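Local coordinates for integron gene cassette protein HFX_CASS3 (Uncultured bacterium, PDB 3FYN), which is of unknown function but belongs to the GNAT acetyltransferase family and may therefore transfer an acetyl group to a substrate not yet identified, at residues F61-W74 with S82-M94. Sequence-based numbering, arbitrary orientation.
Sequences FKALLGKPDLGRIW and SVGYIVLTLGFSM
With CG anti to its carbonyl carbon (chi1 -79°), F61 sends its ring from helix 54-66 down to the sheet, while the ring of Y85, with CG held between the backbone N and the carbonyl carbon (chi1 72°), comes up beside it. The edge of the F61 ring is turned toward the face of Y85 in an offset edge-to-face pair, centroids 5.8 Å apart and planes at 75°. Beside it L64, a branched residue suited to a helix's buried side, brings CD2 to 3.4 Å from CG1 of V87, tighter than usual van der Waals contact; CG2 of V87, a beta-branched residue at home in a strand, lies at the edge of the F61 ring. On the other side of the sheet W74 runs alongside L88 and sets the edge of its indole, through CZ3, 3.8 Å from L88 CB, while W74 CB touches CG2 of I86. A serine in place of W74 would probably open a gap beside I86 and L88 and leave the nearby helix 117-131 without the aromatic surface that T124 and V125 touch.

Strands 71-78 and 81-93 form an antiparallel hairpin in the central sheet of the GNAT fold, with helices on both faces. R72 pairs with L88 and W74 with I86 through two backbone bonds each; the straightest, W74 N to I86 O, measures 3.0 Å and is nearly linear. Where the strand begins, a side chain on G71 would, at its positive phi, run into the carbonyl of L70 and into L88 O, so glycine is required; its CA instead makes a CA-H...O contact of 3.1 Å with L88 O. Just before it, L70 O receives L90 N from above its carbonyl plane (3.0 Å), and a water donates to both L70 O and L90 O.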
loop_
_atom_site.group_PDB
_atom_site.type_symbol
_atom_site.label_atom_id
_atom_site.label_comp_id
_atom_site.label_asym_id
_atom_site.label_seq_id
_atom_site.Cartn_x
_atom_site.Cartn_y
_atom_site.Cartn_z
ATOM N N PHE A 61 4.827 -15.971 -3.220
ATOM C CA PHE A 61 5.404 -15.671 -4.526
ATOM C C PHE A 61 4.462 -16.110 -5.643
ATOM O O PHE A 61 4.291 -15.404 -6.629
ATOM C CB PHE A 61 6.786 -16.312 -4.696
ATOM C CG PHE A 61 7.898 -15.567 -4.006
ATOM C CD1 PHE A 61 8.215 -14.269 -4.372
ATOM C CD2 PHE A 61 8.655 -16.186 -3.021
ATOM C CE1 PHE A 61 9.246 -13.583 -3.742
ATOM C CE2 PHE A 61 9.684 -15.508 -2.384
ATOM C CZ PHE A 61 9.988 -14.205 -2.756
ATOM N N LYS A 62 3.841 -17.271 -5.481
ATOM C CA LYS A 62 2.916 -17.756 -6.493
ATOM C C LYS A 62 1.695 -16.859 -6.611
ATOM O O LYS A 62 1.214 -16.612 -7.709
ATOM C CB LYS A 62 2.504 -19.200 -6.214
ATOM C CG LYS A 62 3.562 -20.208 -6.633
ATOM C CD LYS A 62 3.262 -21.595 -6.092
ATOM C CE LYS A 62 2.028 -22.208 -6.726
ATOM N NZ LYS A 62 1.817 -23.610 -6.241
ATOM N N ALA A 63 1.204 -16.365 -5.481
ATOM C CA ALA A 63 0.055 -15.470 -5.494
ATOM C C ALA A 63 0.358 -14.211 -6.295
ATOM O O ALA A 63 -0.450 -13.769 -7.116
ATOM C CB ALA A 63 -0.354 -15.106 -4.071
ATOM N N LEU A 64 1.521 -13.624 -6.042
ATOM C CA LEU A 64 1.887 -12.384 -6.695
ATOM C C LEU A 64 2.165 -12.615 -8.181
ATOM O O LEU A 64 1.697 -11.857 -9.023
ATOM C CB LEU A 64 3.090 -11.755 -5.990
ATOM C CG LEU A 64 3.521 -10.368 -6.458
ATOM C CD1 LEU A 64 2.339 -9.425 -6.544
ATOM C CD2 LEU A 64 4.572 -9.823 -5.516
ATOM N N LEU A 65 2.908 -13.672 -8.503
ATOM C CA LEU A 65 3.209 -13.989 -9.897
ATOM C C LEU A 65 1.958 -14.372 -10.686
ATOM O O LEU A 65 1.916 -14.219 -11.904
ATOM C CB LEU A 65 4.252 -15.110 -9.989
ATOM C CG LEU A 65 5.663 -14.750 -9.519
ATOM C CD1 LEU A 65 6.536 -15.996 -9.418
ATOM C CD2 LEU A 65 6.298 -13.715 -10.443
ATOM N N GLY A 66 0.938 -14.866 -9.991
ATOM C CA GLY A 66 -0.287 -15.298 -10.642
ATOM C C GLY A 66 -1.264 -14.176 -10.939
ATOM O O GLY A 66 -2.209 -14.348 -11.709
ATOM N N LYS A 67 -1.036 -13.016 -10.334
ATOM C CA LYS A 67 -1.943 -11.887 -10.506
ATOM C C LYS A 67 -1.158 -10.592 -10.678
ATOM O O LYS A 67 -0.874 -9.900 -9.707
ATOM C CB LYS A 67 -2.902 -11.787 -9.314
ATOM C CG LYS A 67 -4.055 -10.816 -9.521
ATOM C CD LYS A 67 -5.168 -11.034 -8.500
ATOM C CE LYS A 67 -6.291 -10.018 -8.686
ATOM N NZ LYS A 67 -7.374 -10.171 -7.671
ATOM N N PRO A 68 -0.786 -10.275 -11.925
ATOM C CA PRO A 68 0.020 -9.095 -12.265
ATOM C C PRO A 68 -0.560 -7.787 -11.732
ATOM O O PRO A 68 0.192 -6.839 -11.510
ATOM C CB PRO A 68 0.011 -9.101 -13.797
ATOM C CG PRO A 68 -0.156 -10.537 -14.153
ATOM C CD PRO A 68 -1.059 -11.114 -13.105
ATOM N N ASP A 69 -1.871 -7.737 -11.516
ATOM C CA ASP A 69 -2.489 -6.542 -10.953
ATOM C C ASP A 69 -1.937 -6.238 -9.567
ATOM O O ASP A 69 -1.968 -5.094 -9.113
ATOM C CB ASP A 69 -4.008 -6.698 -10.876
ATOM C CG ASP A 69 -4.685 -6.499 -12.216
ATOM O OD1 ASP A 69 -3.983 -6.195 -13.206
ATOM O OD2 ASP A 69 -5.927 -6.641 -12.274
ATOM N N LEU A 70 -1.433 -7.270 -8.897
ATOM C CA LEU A 70 -0.922 -7.127 -7.539
ATOM C C LEU A 70 0.483 -6.539 -7.509
ATOM O O LEU A 70 0.900 -5.966 -6.508
ATOM C CB LEU A 70 -0.925 -8.477 -6.819
ATOM C CG LEU A 70 -2.277 -9.115 -6.482
ATOM C CD1 LEU A 70 -2.068 -10.502 -5.897
ATOM C CD2 LEU A 70 -3.083 -8.245 -5.527
ATOM N N GLY A 71 1.219 -6.685 -8.603
ATOM C CA GLY A 71 2.583 -6.197 -8.634
ATOM C C GLY A 71 3.497 -7.036 -9.499
ATOM O O GLY A 71 3.032 -7.802 -10.347
ATOM N N ARG A 72 4.800 -6.883 -9.283
ATOM C CA ARG A 72 5.805 -7.483 -10.153
ATOM C C ARG A 72 7.023 -7.874 -9.341
ATOM O O ARG A 72 7.319 -7.259 -8.325
ATOM C CB ARG A 72 6.256 -6.472 -11.207
ATOM C CG ARG A 72 5.168 -5.955 -12.122
ATOM C CD ARG A 72 4.760 -7.002 -13.132
ATOM N NE ARG A 72 4.083 -6.397 -14.269
ATOM C CZ ARG A 72 2.817 -6.008 -14.240
ATOM N NH1 ARG A 72 2.112 -6.167 -13.127
ATOM N NH2 ARG A 72 2.259 -5.462 -15.310
ATOM N N ILE A 73 7.751 -8.876 -9.823
ATOM C CA ILE A 73 8.989 -9.300 -9.187
ATOM C C ILE A 73 10.102 -9.320 -10.229
ATOM O O ILE A 73 9.889 -9.750 -11.363
ATOM C CB ILE A 73 8.843 -10.708 -8.581
ATOM C CG1 ILE A 73 7.623 -10.769 -7.652
ATOM C CG2 ILE A 73 10.114 -11.113 -7.839
ATOM C CD1 ILE A 73 7.282 -12.173 -7.178
ATOM N N TRP A 74 11.279 -8.834 -9.845
ATOM C CA TRP A 74 12.474 -8.926 -10.681
ATOM C C TRP A 74 13.562 -9.679 -9.929
ATOM O O TRP A 74 13.654 -9.585 -8.701
ATOM C CB TRP A 74 13.007 -7.539 -11.022
ATOM C CG TRP A 74 12.198 -6.747 -11.986
ATOM C CD1 TRP A 74 12.414 -6.630 -13.335
ATOM C CD2 TRP A 74 11.079 -5.909 -11.687
ATOM N NE1 TRP A 74 11.490 -5.781 -13.891
ATOM C CE2 TRP A 74 10.653 -5.332 -12.903
ATOM C CE3 TRP A 74 10.386 -5.596 -10.509
ATOM C CZ2 TRP A 74 9.572 -4.455 -12.976
ATOM C CZ3 TRP A 74 9.312 -4.721 -10.586
ATOM C CH2 TRP A 74 8.916 -4.163 -11.812
ATOM N N SER A 82 21.161 -15.908 -9.733
ATOM C CA SER A 82 20.409 -14.795 -9.192
ATOM C C SER A 82 20.998 -14.528 -7.818
ATOM O O SER A 82 21.114 -15.443 -7.000
ATOM C CB SER A 82 18.927 -15.143 -9.082
ATOM O OG SER A 82 18.362 -15.311 -10.366
ATOM N N VAL A 83 21.384 -13.281 -7.574
ATOM C CA VAL A 83 22.003 -12.913 -6.306
ATOM C C VAL A 83 21.139 -11.941 -5.510
ATOM O O VAL A 83 21.558 -11.428 -4.477
ATOM C CB VAL A 83 23.400 -12.298 -6.511
ATOM C CG1 VAL A 83 24.333 -13.308 -7.166
ATOM C CG2 VAL A 83 23.318 -11.016 -7.335
ATOM N N GLY A 84 19.932 -11.685 -5.997
ATOM C CA GLY A 84 19.020 -10.803 -5.300
ATOM C C GLY A 84 17.674 -10.735 -5.982
ATOM O O GLY A 84 17.471 -11.329 -7.040
ATOM N N TYR A 85 16.742 -10.015 -5.365
ATOM C CA TYR A 85 15.441 -9.805 -5.975
ATOM C C TYR A 85 14.788 -8.564 -5.411
ATOM O O TYR A 85 15.200 -8.035 -4.373
ATOM C CB TYR A 85 14.530 -11.033 -5.776
ATOM C CG TYR A 85 14.019 -11.214 -4.364
ATOM C CD1 TYR A 85 14.832 -11.754 -3.374
ATOM C CD2 TYR A 85 12.726 -10.830 -4.016
ATOM C CE1 TYR A 85 14.370 -11.918 -2.078
ATOM C CE2 TYR A 85 12.253 -10.994 -2.727
ATOM C CZ TYR A 85 13.079 -11.535 -1.764
ATOM O OH TYR A 85 12.619 -11.694 -0.481
ATOM N N ILE A 86 13.775 -8.089 -6.116
ATOM C CA ILE A 86 13.025 -6.925 -5.668
ATOM C C ILE A 86 11.565 -7.111 -6.031
ATOM O O ILE A 86 11.236 -7.622 -7.108
ATOM C CB ILE A 86 13.612 -5.615 -6.262
ATOM C CG1 ILE A 86 12.967 -4.379 -5.628
ATOM C CG2 ILE A 86 13.501 -5.596 -7.787
ATOM C CD1 ILE A 86 13.775 -3.107 -5.847
ATOM N N VAL A 87 10.689 -6.708 -5.117
ATOM C CA VAL A 87 9.262 -6.894 -5.288
ATOM C C VAL A 87 8.552 -5.553 -5.287
ATOM O O VAL A 87 8.724 -4.754 -4.372
ATOM C CB VAL A 87 8.676 -7.761 -4.152
ATOM C CG1 VAL A 87 7.184 -7.923 -4.338
ATOM C CG2 VAL A 87 9.367 -9.116 -4.120
ATOM N N LEU A 88 7.758 -5.317 -6.324
ATOM C CA LEU A 88 6.889 -4.149 -6.407
ATOM C C LEU A 88 5.451 -4.580 -6.142
ATOM O O LEU A 88 4.939 -5.487 -6.797
ATOM C CB LEU A 88 6.980 -3.539 -7.811
ATOM C CG LEU A 88 5.926 -2.492 -8.186
ATOM C CD1 LEU A 88 6.140 -1.192 -7.415
ATOM C CD2 LEU A 88 5.953 -2.227 -9.681
ATOM N N THR A 89 4.790 -3.943 -5.181
ATOM C CA THR A 89 3.360 -4.181 -5.011
ATOM C C THR A 89 2.583 -2.908 -5.304
ATOM O O THR A 89 3.112 -1.807 -5.161
ATOM C CB THR A 89 3.014 -4.734 -3.620
ATOM O OG1 THR A 89 3.452 -3.812 -2.616
ATOM C CG2 THR A 89 3.701 -6.072 -3.408
ATOM N N LEU A 90 1.335 -3.078 -5.733
ATOM C CA LEU A 90 0.522 -1.981 -6.242
ATOM C C LEU A 90 -0.755 -1.818 -5.438
ATOM O O LEU A 90 -1.354 -2.801 -5.009
ATOM C CB LEU A 90 0.165 -2.238 -7.706
ATOM C CG LEU A 90 1.368 -2.319 -8.647
ATOM C CD1 LEU A 90 0.947 -2.772 -10.036
ATOM C CD2 LEU A 90 2.085 -0.979 -8.704
ATOM N N GLY A 91 -1.174 -0.572 -5.251
ATOM C CA GLY A 91 -2.401 -0.277 -4.536
ATOM C C GLY A 91 -2.942 1.080 -4.936
ATOM O O GLY A 91 -2.202 1.953 -5.379
ATOM N N PHE A 92 -4.244 1.265 -4.795
ATOM C CA PHE A 92 -4.831 2.549 -5.136
ATOM C C PHE A 92 -4.521 3.619 -4.098
ATOM O O PHE A 92 -4.383 3.328 -2.908
ATOM C CB PHE A 92 -6.339 2.431 -5.306
ATOM C CG PHE A 92 -6.925 3.521 -6.150
ATOM C CD1 PHE A 92 -6.829 3.462 -7.528
ATOM C CD2 PHE A 92 -7.559 4.609 -5.570
ATOM C CE1 PHE A 92 -7.360 4.460 -8.318
ATOM C CE2 PHE A 92 -8.091 5.614 -6.356
ATOM C CZ PHE A 92 -7.989 5.539 -7.732
ATOM N N SER A 93 -4.439 4.861 -4.563
ATOM C CA SER A 93 -4.147 6.005 -3.708
ATOM C C SER A 93 -5.072 7.172 -4.042
ATOM O O SER A 93 -5.034 7.701 -5.155
ATOM C CB SER A 93 -2.691 6.443 -3.910
ATOM O OG SER A 93 -2.457 7.748 -3.396
HETATM N N MSE A 94 -5.899 7.587 -3.090
HETATM C CA MSE A 94 -6.745 8.751 -3.325
HETATM C C MSE A 94 -5.902 10.016 -3.426
HETATM O O MSE A 94 -6.263 10.959 -4.136
HETATM C CB MSE A 94 -7.794 8.898 -2.222
HETATM C CG MSE A 94 -8.788 7.749 -2.170
HETATM SE SE MSE A 94 -9.949 7.584 -3.716
HETATM C CE MSE A 94 -10.503 9.433 -3.896
HETATM O O HOH W 1 -0.750 -5.317 -4.496
#